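Local atomic coordinates of lysine cyclodeaminase (Streptomyces pristinaespiralis, PDB entry 5YU3), a protein that probably converts L-lysine to L-pipecolic acid with loss of ammonia, using bound NAD, and also recognises L-ornithine and L-2,4-diaminobutyric acid. Residues P162-D170 with V188-I198; I38-R49 with D300-D308. All coordinates share one frame; numbering follows the deposited sequence.

Contact 1: P162-D170 with V188-I198; sequences PLQRALVWD and VSVEIAEPARI. With NAD (nicotinamide-adenine-dinucleotide), chain F.
At the outer edge of the Rossmann-type, NAD-binding parallel sheet, strand 165-169 pairs with strand 189-192, and the bonds run from Ala166 to Ala193. Ala166 N donates to Ser189 O at 2.7 Å, Glu191 N returns to Ala166 O, Val168 N reaches Glu191 O, and Ala193 N closes the ladder on Val168 O. Before the ladder starts, Ser189 OG gives its proton to a lone pair of Gln164 O, in the carbonyl plane, at 3.1 Å. One face of the sheet carries Ala166, Val168, Val190 and Ile192; Val168 CG2 packs across Val190 CG1 at 3.8 Å, and Phe179 of helix 179-183 lies against both valines. On the face of Arg165, Leu167 and Glu191, the Glu191 chain runs out extended beside Leu167, whose CD2 touches Glu191 OE2 at 3.5 Å. Arg197 NH1 comes down on Glu191 OE1 from above the carboxylate plane at 2.6 Å, while Arg165 NH1 makes a long salt bridge to Glu191 OE2. Glu201 binds both arginines as well. Past the ladder, Trp169 CG stands anti to the backbone N (chi1 -173°), which lays the indole alongside the start of helix 195-201: Pro195 CD sits over the five-membered ring, 3.6 Å from its centroid, and Glu194 CG over the six-membered ring. Next along, Asp170 takes both hydroxyls of the adenosine ribose of NAD, O2B on OD1 at 2.6 Å and O3B on OD2. The approach of Arg165 NH1 to Arg197 NH2 (3.5 Å) is probably offset by the carboxylates of Glu191 and Glu201, and Asp170, accepting from both hydroxyls, is consistent with a preference for a ribose without a 2'-phosphate.

Contact 2: I38-R49 with D300-D308; sequences IGRGERHLSPLR and DSTGFAFED. With NA (sodium ion), chain E; NAD (nicotinamide-adenine-dinucleotide), chain F; PRO (proline), chain G.
The chain leaving helix 20-39 turns at Gly41 in a Schellman motif and then runs past the start of helix 305-321, coming closest where the CA atoms of Ser46 and Phe306 are 6.0 Å apart. There Ser46 OG accepts from Phe306 N at 2.9 Å, a bent bond with an N-H...O angle of 134°; the same hydroxyl also bonds His67 ND1. Phe304 and Phe306 pack toward the end of helix 20-39. Ile38 CD1 meets the Phe306 ring at CD2, 3.5 Å away, and also comes to the edge of the Phe304 ring. Leu45 lies across Phe304, its CD2 3.6 Å from CE2, while the aliphatic CD of Arg43 rests against CZ of Phe306; the charged end of Arg43 goes on to Glu69 and Glu37. Farther along, Arg49 is extended from CG to NE and brings its guanidinium end-on to Thr302 O: NH1 and NH2 both donate at 3.0 Å. The oxygen lies in the guanidinium plane, but both nitrogens stand above the carbonyl plane, on the same face of it. Glu264 takes NH2 and Glu63 takes NE, so salt bridges and the carbonyl together fix the rotation of the group. The bound proline places its N over a guanidinium face, and Arg49 NH1 lies 3.5 Å from its OXT. Just before Thr302, Ser301 OG accepts from N7N of the nicotinamide amide, and Asp300 OD1 and Ser301 O bind the sodium ion, together with the backbone oxygens of Ala232 and Gly234. This pocket, holding proline beside the nicotinamide of NAD, is consistent with the active site of an ornithine cyclodeaminase/mu-crystallin family enzyme.

Contacts 1 and 2 lie on opposite sides of the chain's centre, their centres about 31 Å apart and their nearest atoms about 16 Å. Along the chain, both segments of contact 1 fall between the two of contact 2, since 38-49 comes first and 300-308 last. Both reach the parallel seven-stranded sheet, contact 2 only through the start of segment 300-308: contact 1 joins outermost strand 189-192 to strand 165-169, whereas 300-308 leaves the end of strand 297-300, next to the other outermost strand. NAD bridges the distance. Contact 1 helps hold its adenosine end, while contact 2 lies where the nicotinamide meets the proline, probably the place of the reaction.

Contact 1: P162-D170 with V188-I198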
loop_
_atom_site.group_PDB
_atom_site.type_symbol
_atom_site.label_atom_id
_atom_site.label_comp_id
_atom_site.label_asym_id
_atom_site.label_seq_id
_atom_site.Cartn_x
_atom_site.Cartn_y
_atom_site.Cartn_z
ATOM N N PRO A 162 -4.692 25.093 -28.800
ATOM C CA PRO A 162 -5.780 25.335 -29.766
ATOM C C PRO A 162 -5.937 24.208 -30.780
ATOM O O PRO A 162 -5.865 24.408 -32.001
ATOM C CB PRO A 162 -5.352 26.659 -30.405
ATOM C CG PRO A 162 -3.754 26.539 -30.317
ATOM C CD PRO A 162 -3.492 25.920 -29.190
ATOM N N LEU A 163 -6.176 23.002 -30.270
ATOM C CA LEU A 163 -6.224 21.814 -31.108
ATOM C C LEU A 163 -7.440 21.847 -32.018
ATOM O O LEU A 163 -8.559 22.119 -31.573
ATOM C CB LEU A 163 -6.260 20.550 -30.250
ATOM C CG LEU A 163 -5.047 20.280 -29.359
ATOM C CD1 LEU A 163 -5.209 18.933 -28.677
ATOM C CD2 LEU A 163 -3.747 20.310 -30.161
ATOM N N GLN A 164 -7.216 21.559 -33.299
ATOM C CA GLN A 164 -8.298 21.462 -34.261
ATOM C C GLN A 164 -8.560 20.045 -34.736
ATOM O O GLN A 164 -9.668 19.761 -35.200
ATOM C CB GLN A 164 -8.013 22.354 -35.476
ATOM C CG GLN A 164 -8.039 23.838 -35.140
ATOM C CD GLN A 164 -9.451 24.399 -35.151
ATOM O OE1 GLN A 164 -9.727 25.433 -34.536
ATOM N NE2 GLN A 164 -10.358 23.714 -35.853
ATOM N N ARG A 165 -7.588 19.145 -34.623
ATOM C CA ARG A 165 -7.817 17.780 -35.061
ATOM C C ARG A 165 -6.900 16.841 -34.301
ATOM O O ARG A 165 -5.859 17.242 -33.772
ATOM C CB ARG A 165 -7.611 17.625 -36.574
ATOM C CG ARG A 165 -6.181 17.766 -37.010
ATOM C CD ARG A 165 -6.043 17.494 -38.501
ATOM N NE ARG A 165 -4.658 17.623 -38.941
ATOM C CZ ARG A 165 -4.181 17.085 -40.060
ATOM N NH1 ARG A 165 -4.980 16.372 -40.847
ATOM N NH2 ARG A 165 -2.905 17.245 -40.379
ATOM N N ALA A 166 -7.322 15.584 -34.240
ATOM C CA ALA A 166 -6.555 14.511 -33.623
ATOM C C ALA A 166 -6.426 13.378 -34.628
ATOM O O ALA A 166 -7.439 12.875 -35.133
ATOM C CB ALA A 166 -7.228 14.023 -32.331
ATOM N N LEU A 167 -5.184 12.995 -34.931
ATOM C CA LEU A 167 -4.869 11.835 -35.759
ATOM C C LEU A 167 -4.523 10.679 -34.829
ATOM O O LEU A 167 -3.612 10.810 -34.007
ATOM C CB LEU A 167 -3.690 12.142 -36.680
ATOM C CG LEU A 167 -3.783 13.354 -37.614
ATOM C CD1 LEU A 167 -2.484 13.505 -38.398
ATOM C CD2 LEU A 167 -4.966 13.212 -38.565
ATOM N N VAL A 168 -5.252 9.562 -34.935
ATOM C CA VAL A 168 -5.215 8.555 -33.879
ATOM C C VAL A 168 -5.001 7.155 -34.441
ATOM O O VAL A 168 -5.454 6.815 -35.540
ATOM C CB VAL A 168 -6.501 8.606 -33.005
ATOM C CG1 VAL A 168 -6.787 10.025 -32.576
ATOM C CG2 VAL A 168 -7.700 8.025 -33.740
ATOM N N TRP A 169 -4.292 6.331 -33.666
ATOM C CA TRP A 169 -4.041 4.949 -34.034
ATOM C C TRP A 169 -4.127 4.058 -32.805
ATOM O O TRP A 169 -3.760 4.467 -31.700
ATOM C CB TRP A 169 -2.661 4.771 -34.689
ATOM C CG TRP A 169 -2.454 3.404 -35.230
ATOM C CD1 TRP A 169 -1.615 2.438 -34.744
ATOM C CD2 TRP A 169 -3.097 2.834 -36.374
ATOM N NE1 TRP A 169 -1.697 1.306 -35.515
ATOM C CE2 TRP A 169 -2.604 1.522 -36.521
ATOM C CE3 TRP A 169 -4.045 3.309 -37.286
ATOM C CZ2 TRP A 169 -3.019 0.679 -37.551
ATOM C CZ3 TRP A 169 -4.464 2.468 -38.302
ATOM C CH2 TRP A 169 -3.951 1.169 -38.426
ATOM N N ASP A 170 -4.629 2.846 -33.018
ATOM C CA ASP A 170 -4.593 1.756 -32.055
ATOM C C ASP A 170 -4.374 0.475 -32.842
ATOM O O ASP A 170 -4.798 0.371 -33.997
ATOM C CB ASP A 170 -5.905 1.693 -31.247
ATOM C CG ASP A 170 -5.770 0.933 -29.930
ATOM O OD1 ASP A 170 -5.657 -0.311 -29.962
ATOM O OD2 ASP A 170 -5.836 1.591 -28.857
ATOM N N VAL A 188 -12.896 18.243 -30.831
ATOM C CA VAL A 188 -11.710 18.049 -31.663
ATOM C C VAL A 188 -12.011 16.937 -32.661
ATOM O O VAL A 188 -12.323 15.807 -32.268
ATOM C CB VAL A 188 -10.477 17.709 -30.808
ATOM C CG1 VAL A 188 -9.259 17.448 -31.701
ATOM C CG2 VAL A 188 -10.180 18.822 -29.818
ATOM N N SER A 189 -11.934 17.248 -33.956
ATOM C CA SER A 189 -12.257 16.235 -34.951
ATOM C C SER A 189 -11.208 15.130 -34.929
ATOM O O SER A 189 -10.011 15.389 -34.767
ATOM C CB SER A 189 -12.346 16.850 -36.348
ATOM O OG SER A 189 -11.106 17.417 -36.702
ATOM N N VAL A 190 -11.662 13.892 -35.094
ATOM C CA VAL A 190 -10.814 12.712 -34.969
ATOM C C VAL A 190 -10.711 12.039 -36.326
ATOM O O VAL A 190 -11.725 11.833 -37.003
ATOM C CB VAL A 190 -11.368 11.742 -33.914
ATOM C CG1 VAL A 190 -10.707 10.369 -34.036
ATOM C CG2 VAL A 190 -11.188 12.332 -32.525
ATOM N N GLU A 191 -9.493 11.679 -36.709
ATOM C CA GLU A 191 -9.221 10.968 -37.950
ATOM C C GLU A 191 -8.263 9.831 -37.641
ATOM O O GLU A 191 -7.237 10.049 -36.988
ATOM C CB GLU A 191 -8.621 11.920 -38.994
ATOM C CG GLU A 191 -8.120 11.250 -40.248
ATOM C CD GLU A 191 -7.590 12.252 -41.262
ATOM O OE1 GLU A 191 -7.218 11.820 -42.371
ATOM O OE2 GLU A 191 -7.539 13.465 -40.950
ATOM N N ILE A 192 -8.612 8.617 -38.064
ATOM C CA ILE A 192 -7.705 7.491 -37.896
ATOM C C ILE A 192 -6.553 7.635 -38.882
ATOM O O ILE A 192 -6.756 7.980 -40.057
ATOM C CB ILE A 192 -8.455 6.161 -38.088
ATOM C CG1 ILE A 192 -9.516 6.003 -36.995
ATOM C CG2 ILE A 192 -7.479 4.984 -38.083
ATOM C CD1 ILE A 192 -10.470 4.842 -37.218
ATOM N N ALA A 193 -5.332 7.403 -38.401
ATOM C CA ALA A 193 -4.143 7.584 -39.224
ATOM C C ALA A 193 -3.049 6.659 -38.718
ATOM O O ALA A 193 -2.912 6.448 -37.506
ATOM C CB ALA A 193 -3.672 9.046 -39.207
ATOM N N GLU A 194 -2.280 6.097 -39.649
ATOM C CA GLU A 194 -1.243 5.165 -39.262
ATOM C C GLU A 194 -0.101 5.903 -38.563
ATOM O O GLU A 194 0.079 7.110 -38.746
ATOM C CB GLU A 194 -0.744 4.391 -40.482
ATOM C CG GLU A 194 -1.489 3.066 -40.625
ATOM C CD GLU A 194 -1.274 2.389 -41.953
ATOM O OE1 GLU A 194 -0.111 2.296 -42.395
ATOM O OE2 GLU A 194 -2.279 1.957 -42.556
ATOM N N PRO A 195 0.664 5.197 -37.726
ATOM C CA PRO A 195 1.682 5.886 -36.910
ATOM C C PRO A 195 2.669 6.719 -37.707
ATOM O O PRO A 195 3.071 7.792 -37.244
ATOM C CB PRO A 195 2.363 4.734 -36.169
ATOM C CG PRO A 195 1.273 3.555 -36.230
ATOM C CD PRO A 195 0.548 3.755 -37.302
ATOM N N ALA A 196 3.074 6.271 -38.901
ATOM C CA ALA A 196 4.011 7.071 -39.683
ATOM C C ALA A 196 3.394 8.406 -40.084
ATOM O O ALA A 196 4.078 9.436 -40.088
ATOM C CB ALA A 196 4.478 6.292 -40.919
ATOM N N ARG A 197 2.095 8.417 -40.396
ATOM C CA ARG A 197 1.437 9.677 -40.722
ATOM C C ARG A 197 1.329 10.569 -39.493
ATOM O O ARG A 197 1.513 11.787 -39.584
ATOM C CB ARG A 197 0.051 9.419 -41.323
ATOM C CG ARG A 197 -0.737 10.705 -41.531
ATOM C CD ARG A 197 -1.926 10.588 -42.490
ATOM N NE ARG A 197 -2.510 11.915 -42.664
ATOM C CZ ARG A 197 -3.779 12.236 -42.434
ATOM N NH1 ARG A 197 -4.649 11.315 -42.048
ATOM N NH2 ARG A 197 -4.179 13.489 -42.609
ATOM N N ILE A 198 1.038 9.973 -38.335
ATOM C CA ILE A 198 0.966 10.741 -37.097
ATOM C C ILE A 198 2.313 11.381 -36.794
ATOM O O ILE A 198 2.390 12.568 -36.450
ATOM C CB ILE A 198 0.489 9.832 -35.946
ATOM C CG1 ILE A 198 -0.964 9.391 -36.189
ATOM C CG2 ILE A 198 0.636 10.537 -34.596
ATOM C CD1 ILE A 198 -1.448 8.299 -35.233
HETATM P PA NAD F . -6.242 0.824 -22.080
HETATM O O1A NAD F . -6.190 -0.672 -22.057
HETATM O O2A NAD F . -7.556 1.539 -21.837
HETATM O O5B NAD F . -5.744 1.319 -23.528
HETATM C C5B NAD F . -4.472 0.892 -24.032
HETATM C C4B NAD F . -4.613 0.815 -25.545
HETATM O O4B NAD F . -3.331 0.566 -26.125
HETATM C C3B NAD F . -5.507 -0.353 -25.973
HETATM O O3B NAD F . -6.632 0.138 -26.735
HETATM C C2B NAD F . -4.594 -1.218 -26.826
HETATM O O2B NAD F . -5.244 -1.824 -27.941
HETATM C C1B NAD F . -3.566 -0.213 -27.293
HETATM N N9A NAD F . -2.273 -0.755 -27.761
HETATM C C8A NAD F . -1.585 -1.821 -27.290
HETATM N N7A NAD F . -0.413 -1.974 -27.987
HETATM C C5A NAD F . -0.364 -0.983 -28.908
HETATM C C6A NAD F . 0.560 -0.542 -29.969
HETATM N N6A NAD F . 1.722 -1.199 -30.197
HETATM N N1A NAD F . 0.220 0.555 -30.683
HETATM C C2A NAD F . -0.922 1.241 -30.489
HETATM N N3A NAD F . -1.819 0.890 -29.554
HETATM C C4A NAD F . -1.591 -0.187 -28.751
HETATM O O3 NAD F . -5.141 1.352 -21.008
HETATM P PN NAD F . -4.917 2.854 -20.506
HETATM O O1N NAD F . -5.195 3.794 -21.656
HETATM O O2N NAD F . -5.651 3.020 -19.192
HETATM O O5D NAD F . -3.344 2.860 -20.152
HETATM C C5D NAD F . -2.372 2.902 -21.198
HETATM C C4D NAD F . -0.979 2.993 -20.574
HETATM O O4D NAD F . -0.889 4.157 -19.753
HETATM C C3D NAD F . -0.687 1.815 -19.660
HETATM O O3D NAD F . 0.709 1.465 -19.791
HETATM C C2D NAD F . -0.903 2.388 -18.277
HETATM O O2D NAD F . -0.234 1.646 -17.248
HETATM C C1D NAD F . -0.346 3.781 -18.486
HETATM N N1N NAD F . -0.730 4.763 -17.479
HETATM C C2N NAD F . 0.152 5.726 -17.181
HETATM C C3N NAD F . -0.140 6.694 -16.230
HETATM C C7N NAD F . 0.871 7.756 -15.949
HETATM O O7N NAD F . 0.750 8.471 -14.975
HETATM N N7N NAD F . 1.879 7.921 -16.822
HETATM C C4N NAD F . -1.387 6.691 -15.598
HETATM C C5N NAD F . -2.292 5.693 -15.953
HETATM C C6N NAD F . -1.948 4.736 -16.909
HETATM O O HOH W 1 -12.192 20.315 -34.853
#

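Contact 2: I38-R49 with D300-D308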
loop_
_atom_site.group_PDB
_atom_site.type_symbol
_atom_site.label_atom_id
_atom_site.label_comp_id
_atom_site.label_asym_id
_atom_site.label_seq_id
_atom_site.Cartn_x
_atom_site.Cartn_y
_atom_site.Cartn_z
ATOM N N ILE A 38 7.360 21.681 -5.507
ATOM C CA ILE A 38 8.448 20.707 -5.478
ATOM C C ILE A 38 9.715 21.324 -6.058
ATOM O O ILE A 38 10.808 21.187 -5.493
ATOM C CB ILE A 38 8.046 19.425 -6.232
ATOM C CG1 ILE A 38 6.932 18.685 -5.483
ATOM C CG2 ILE A 38 9.245 18.507 -6.433
ATOM C CD1 ILE A 38 6.540 17.369 -6.131
ATOM N N GLY A 39 9.586 22.031 -7.184
ATOM C CA GLY A 39 10.755 22.628 -7.812
ATOM C C GLY A 39 11.440 23.664 -6.940
ATOM O O GLY A 39 12.656 23.861 -7.043
ATOM N N ARG A 40 10.684 24.332 -6.075
ATOM C CA ARG A 40 11.244 25.308 -5.148
ATOM C C ARG A 40 11.719 24.683 -3.844
ATOM O O ARG A 40 12.157 25.410 -2.942
ATOM C CB ARG A 40 10.218 26.399 -4.843
ATOM C CG ARG A 40 9.970 27.331 -6.015
ATOM C CD ARG A 40 9.200 28.547 -5.580
ATOM N NE ARG A 40 7.854 28.193 -5.152
ATOM C CZ ARG A 40 6.789 28.227 -5.944
ATOM N NH1 ARG A 40 6.916 28.601 -7.209
ATOM N NH2 ARG A 40 5.595 27.893 -5.471
ATOM N N GLY A 41 11.633 23.365 -3.714
ATOM C CA GLY A 41 12.056 22.709 -2.491
ATOM C C GLY A 41 11.113 22.862 -1.323
ATOM O O GLY A 41 11.490 22.517 -0.198
ATOM N N GLU A 42 9.899 23.379 -1.547
ATOM C CA GLU A 42 8.900 23.482 -0.490
ATOM C C GLU A 42 8.161 22.173 -0.258
ATOM O O GLU A 42 7.571 21.988 0.813
ATOM C CB GLU A 42 7.891 24.583 -0.821
ATOM C CG GLU A 42 8.509 25.961 -0.955
ATOM C CD GLU A 42 7.612 26.940 -1.676
ATOM O OE1 GLU A 42 6.521 26.534 -2.123
ATOM O OE2 GLU A 42 8.000 28.119 -1.798
ATOM N N ARG A 43 8.152 21.287 -1.251
ATOM C CA ARG A 43 7.582 19.954 -1.150
ATOM C C ARG A 43 8.551 18.996 -1.823
ATOM O O ARG A 43 9.538 19.411 -2.434
ATOM C CB ARG A 43 6.194 19.873 -1.797
ATOM C CG ARG A 43 5.105 20.569 -1.016
ATOM C CD ARG A 43 3.771 20.464 -1.722
ATOM N NE ARG A 43 2.847 21.477 -1.227
ATOM C CZ ARG A 43 2.041 21.301 -0.188
ATOM N NH1 ARG A 43 2.041 20.147 0.455
ATOM N NH2 ARG A 43 1.233 22.275 0.210
ATOM N N HIS A 44 8.265 17.700 -1.734
ATOM C CA HIS A 44 9.238 16.719 -2.184
ATOM C C HIS A 44 8.572 15.636 -3.014
ATOM O O HIS A 44 7.417 15.272 -2.777
ATOM C CB HIS A 44 9.982 16.136 -0.978
ATOM C CG HIS A 44 10.602 17.192 -0.118
ATOM N ND1 HIS A 44 11.753 17.860 -0.479
ATOM C CD2 HIS A 44 10.197 17.746 1.049
ATOM C CE1 HIS A 44 12.050 18.756 0.445
ATOM N NE2 HIS A 44 11.118 18.712 1.380
ATOM N N LEU A 45 9.316 15.140 -4.004
ATOM C CA LEU A 45 8.864 14.014 -4.809
ATOM C C LEU A 45 8.489 12.847 -3.916
ATOM O O LEU A 45 9.155 12.577 -2.912
ATOM C CB LEU A 45 9.958 13.560 -5.779
ATOM C CG LEU A 45 10.164 14.247 -7.121
ATOM C CD1 LEU A 45 11.298 13.524 -7.845
ATOM C CD2 LEU A 45 8.878 14.229 -7.946
ATOM N N SER A 46 7.424 12.147 -4.302
ATOM C CA SER A 46 7.018 10.937 -3.606
ATOM C C SER A 46 8.113 9.876 -3.709
ATOM O O SER A 46 8.864 9.836 -4.688
ATOM C CB SER A 46 5.713 10.412 -4.200
ATOM O OG SER A 46 4.818 11.500 -4.400
ATOM N N PRO A 47 8.235 9.003 -2.713
ATOM C CA PRO A 47 9.172 7.886 -2.843
ATOM C C PRO A 47 8.794 7.011 -4.026
ATOM O O PRO A 47 7.673 7.064 -4.538
ATOM C CB PRO A 47 9.023 7.136 -1.518
ATOM C CG PRO A 47 7.630 7.703 -0.946
ATOM C CD PRO A 47 7.534 8.934 -1.381
ATOM N N LEU A 48 9.755 6.207 -4.477
ATOM C CA LEU A 48 9.482 5.248 -5.539
ATOM C C LEU A 48 8.300 4.373 -5.157
ATOM O O LEU A 48 8.186 3.926 -4.015
ATOM C CB LEU A 48 10.701 4.355 -5.793
ATOM C CG LEU A 48 11.927 4.916 -6.498
ATOM C CD1 LEU A 48 12.995 3.823 -6.606
ATOM C CD2 LEU A 48 11.543 5.430 -7.866
ATOM N N ARG A 49 7.414 4.127 -6.115
ATOM C CA ARG A 49 6.338 3.196 -5.836
ATOM C C ARG A 49 6.863 1.761 -5.853
ATOM O O ARG A 49 8.008 1.488 -6.229
ATOM C CB ARG A 49 5.204 3.371 -6.849
ATOM C CG ARG A 49 5.610 3.118 -8.283
ATOM C CD ARG A 49 4.401 3.147 -9.217
ATOM N NE ARG A 49 4.802 3.152 -10.624
ATOM C CZ ARG A 49 4.500 4.120 -11.486
ATOM N NH1 ARG A 49 3.778 5.154 -11.089
ATOM N NH2 ARG A 49 4.912 4.046 -12.751
ATOM N N ASP A 300 8.508 12.352 -20.203
ATOM C CA ASP A 300 8.483 10.954 -19.781
ATOM C C ASP A 300 7.616 10.851 -18.533
ATOM O O ASP A 300 8.061 11.172 -17.428
ATOM C CB ASP A 300 9.898 10.451 -19.515
ATOM C CG ASP A 300 9.959 8.945 -19.373
ATOM O OD1 ASP A 300 8.956 8.270 -19.698
ATOM O OD2 ASP A 300 11.026 8.425 -18.964
ATOM N N SER A 301 6.372 10.402 -18.717
ATOM C CA SER A 301 5.365 10.367 -17.663
ATOM C C SER A 301 5.262 8.948 -17.119
ATOM O O SER A 301 5.061 7.991 -17.882
ATOM C CB SER A 301 4.008 10.841 -18.196
ATOM O OG SER A 301 3.015 10.842 -17.176
ATOM N N THR A 302 5.421 8.810 -15.803
ATOM C CA THR A 302 5.210 7.543 -15.123
ATOM C C THR A 302 4.112 7.607 -14.080
ATOM O O THR A 302 3.583 6.551 -13.705
ATOM C CB THR A 302 6.504 7.063 -14.439
ATOM O OG1 THR A 302 6.889 8.006 -13.427
ATOM C CG2 THR A 302 7.622 6.926 -15.471
ATOM N N GLY A 303 3.744 8.808 -13.628
ATOM C CA GLY A 303 2.753 8.989 -12.578
ATOM C C GLY A 303 3.401 8.867 -11.215
ATOM O O GLY A 303 4.235 7.983 -11.004
ATOM N N PHE A 304 3.067 9.755 -10.287
ATOM C CA PHE A 304 3.571 9.566 -8.940
ATOM C C PHE A 304 2.529 10.061 -7.948
ATOM O O PHE A 304 1.632 10.846 -8.282
ATOM C CB PHE A 304 4.970 10.211 -8.737
ATOM C CG PHE A 304 5.026 11.708 -8.900
ATOM C CD1 PHE A 304 4.951 12.302 -10.162
ATOM C CD2 PHE A 304 5.237 12.524 -7.796
ATOM C CE1 PHE A 304 5.036 13.679 -10.308
ATOM C CE2 PHE A 304 5.324 13.910 -7.932
ATOM C CZ PHE A 304 5.226 14.487 -9.194
ATOM N N ALA A 305 2.646 9.552 -6.719
ATOM C CA ALA A 305 1.549 9.629 -5.759
ATOM C C ALA A 305 1.170 11.063 -5.396
ATOM O O ALA A 305 0.011 11.320 -5.057
ATOM C CB ALA A 305 1.922 8.833 -4.505
ATOM N N PHE A 306 2.123 12.004 -5.426
ATOM C CA PHE A 306 1.794 13.410 -5.187
ATOM C C PHE A 306 0.675 13.879 -6.109
ATOM O O PHE A 306 -0.191 14.655 -5.697
ATOM C CB PHE A 306 3.041 14.279 -5.385
ATOM C CG PHE A 306 2.831 15.751 -5.132
ATOM C CD1 PHE A 306 2.447 16.214 -3.886
ATOM C CD2 PHE A 306 3.061 16.676 -6.145
ATOM C CE1 PHE A 306 2.280 17.577 -3.652
ATOM C CE2 PHE A 306 2.897 18.033 -5.918
ATOM C CZ PHE A 306 2.510 18.484 -4.666
ATOM N N GLU A 307 0.685 13.429 -7.366
ATOM C CA GLU A 307 -0.373 13.832 -8.288
ATOM C C GLU A 307 -1.723 13.306 -7.827
ATOM O O GLU A 307 -2.739 14.000 -7.936
ATOM C CB GLU A 307 -0.077 13.338 -9.700
ATOM C CG GLU A 307 1.274 13.811 -10.251
ATOM C CD GLU A 307 1.620 13.187 -11.596
ATOM O OE1 GLU A 307 1.215 12.037 -11.849
ATOM O OE2 GLU A 307 2.303 13.859 -12.407
ATOM N N ASP A 308 -1.748 12.079 -7.311
ATOM C CA ASP A 308 -2.992 11.503 -6.811
ATOM C C ASP A 308 -3.471 12.213 -5.552
ATOM O O ASP A 308 -4.678 12.419 -5.371
ATOM C CB ASP A 308 -2.790 10.014 -6.558
ATOM C CG ASP A 308 -2.341 9.293 -7.797
ATOM O OD1 ASP A 308 -3.142 9.259 -8.750
ATOM O OD2 ASP A 308 -1.199 8.775 -7.836
HETATM NA NA NA E . 6.540 6.846 -19.836
HETATM P PA NAD F . -6.242 0.824 -22.080
HETATM O O1A NAD F . -6.190 -0.672 -22.057
HETATM O O2A NAD F . -7.556 1.539 -21.837
HETATM O O5B NAD F . -5.744 1.319 -23.528
HETATM C C5B NAD F . -4.472 0.892 -24.032
HETATM C C4B NAD F . -4.613 0.815 -25.545
HETATM O O4B NAD F . -3.331 0.566 -26.125
HETATM C C3B NAD F . -5.507 -0.353 -25.973
HETATM O O3B NAD F . -6.632 0.138 -26.735
HETATM C C2B NAD F . -4.594 -1.218 -26.826
HETATM O O2B NAD F . -5.244 -1.824 -27.941
HETATM C C1B NAD F . -3.566 -0.213 -27.293
HETATM N N9A NAD F . -2.273 -0.755 -27.761
HETATM C C8A NAD F . -1.585 -1.821 -27.290
HETATM N N7A NAD F . -0.413 -1.974 -27.987
HETATM C C5A NAD F . -0.364 -0.983 -28.908
HETATM C C6A NAD F . 0.560 -0.542 -29.969
HETATM N N6A NAD F . 1.722 -1.199 -30.197
HETATM N N1A NAD F . 0.220 0.555 -30.683
HETATM C C2A NAD F . -0.922 1.241 -30.489
HETATM N N3A NAD F . -1.819 0.890 -29.554
HETATM C C4A NAD F . -1.591 -0.187 -28.751
HETATM O O3 NAD F . -5.141 1.352 -21.008
HETATM P PN NAD F . -4.917 2.854 -20.506
HETATM O O1N NAD F . -5.195 3.794 -21.656
HETATM O O2N NAD F . -5.651 3.020 -19.192
HETATM O O5D NAD F . -3.344 2.860 -20.152
HETATM C C5D NAD F . -2.372 2.902 -21.198
HETATM C C4D NAD F . -0.979 2.993 -20.574
HETATM O O4D NAD F . -0.889 4.157 -19.753
HETATM C C3D NAD F . -0.687 1.815 -19.660
HETATM O O3D NAD F . 0.709 1.465 -19.791
HETATM C C2D NAD F . -0.903 2.388 -18.277
HETATM O O2D NAD F . -0.234 1.646 -17.248
HETATM C C1D NAD F . -0.346 3.781 -18.486
HETATM N N1N NAD F . -0.730 4.763 -17.479
HETATM C C2N NAD F . 0.152 5.726 -17.181
HETATM C C3N NAD F . -0.140 6.694 -16.230
HETATM C C7N NAD F . 0.871 7.756 -15.949
HETATM O O7N NAD F . 0.750 8.471 -14.975
HETATM N N7N NAD F . 1.879 7.921 -16.822
HETATM C C4N NAD F . -1.387 6.691 -15.598
HETATM C C5N NAD F . -2.292 5.693 -15.953
HETATM C C6N NAD F . -1.948 4.736 -16.909
HETATM N N PRO G . 1.192 4.027 -13.584
HETATM C CA PRO G . -0.280 4.237 -13.118
HETATM C C PRO G . -0.356 5.376 -12.063
HETATM O O PRO G . -1.414 5.372 -11.409
HETATM C CB PRO G . -0.606 3.089 -12.658
HETATM C CG PRO G . 0.149 2.062 -13.650
HETATM C CD PRO G . 1.025 2.752 -14.309
HETATM O OXT PRO G . 0.546 6.273 -11.898
#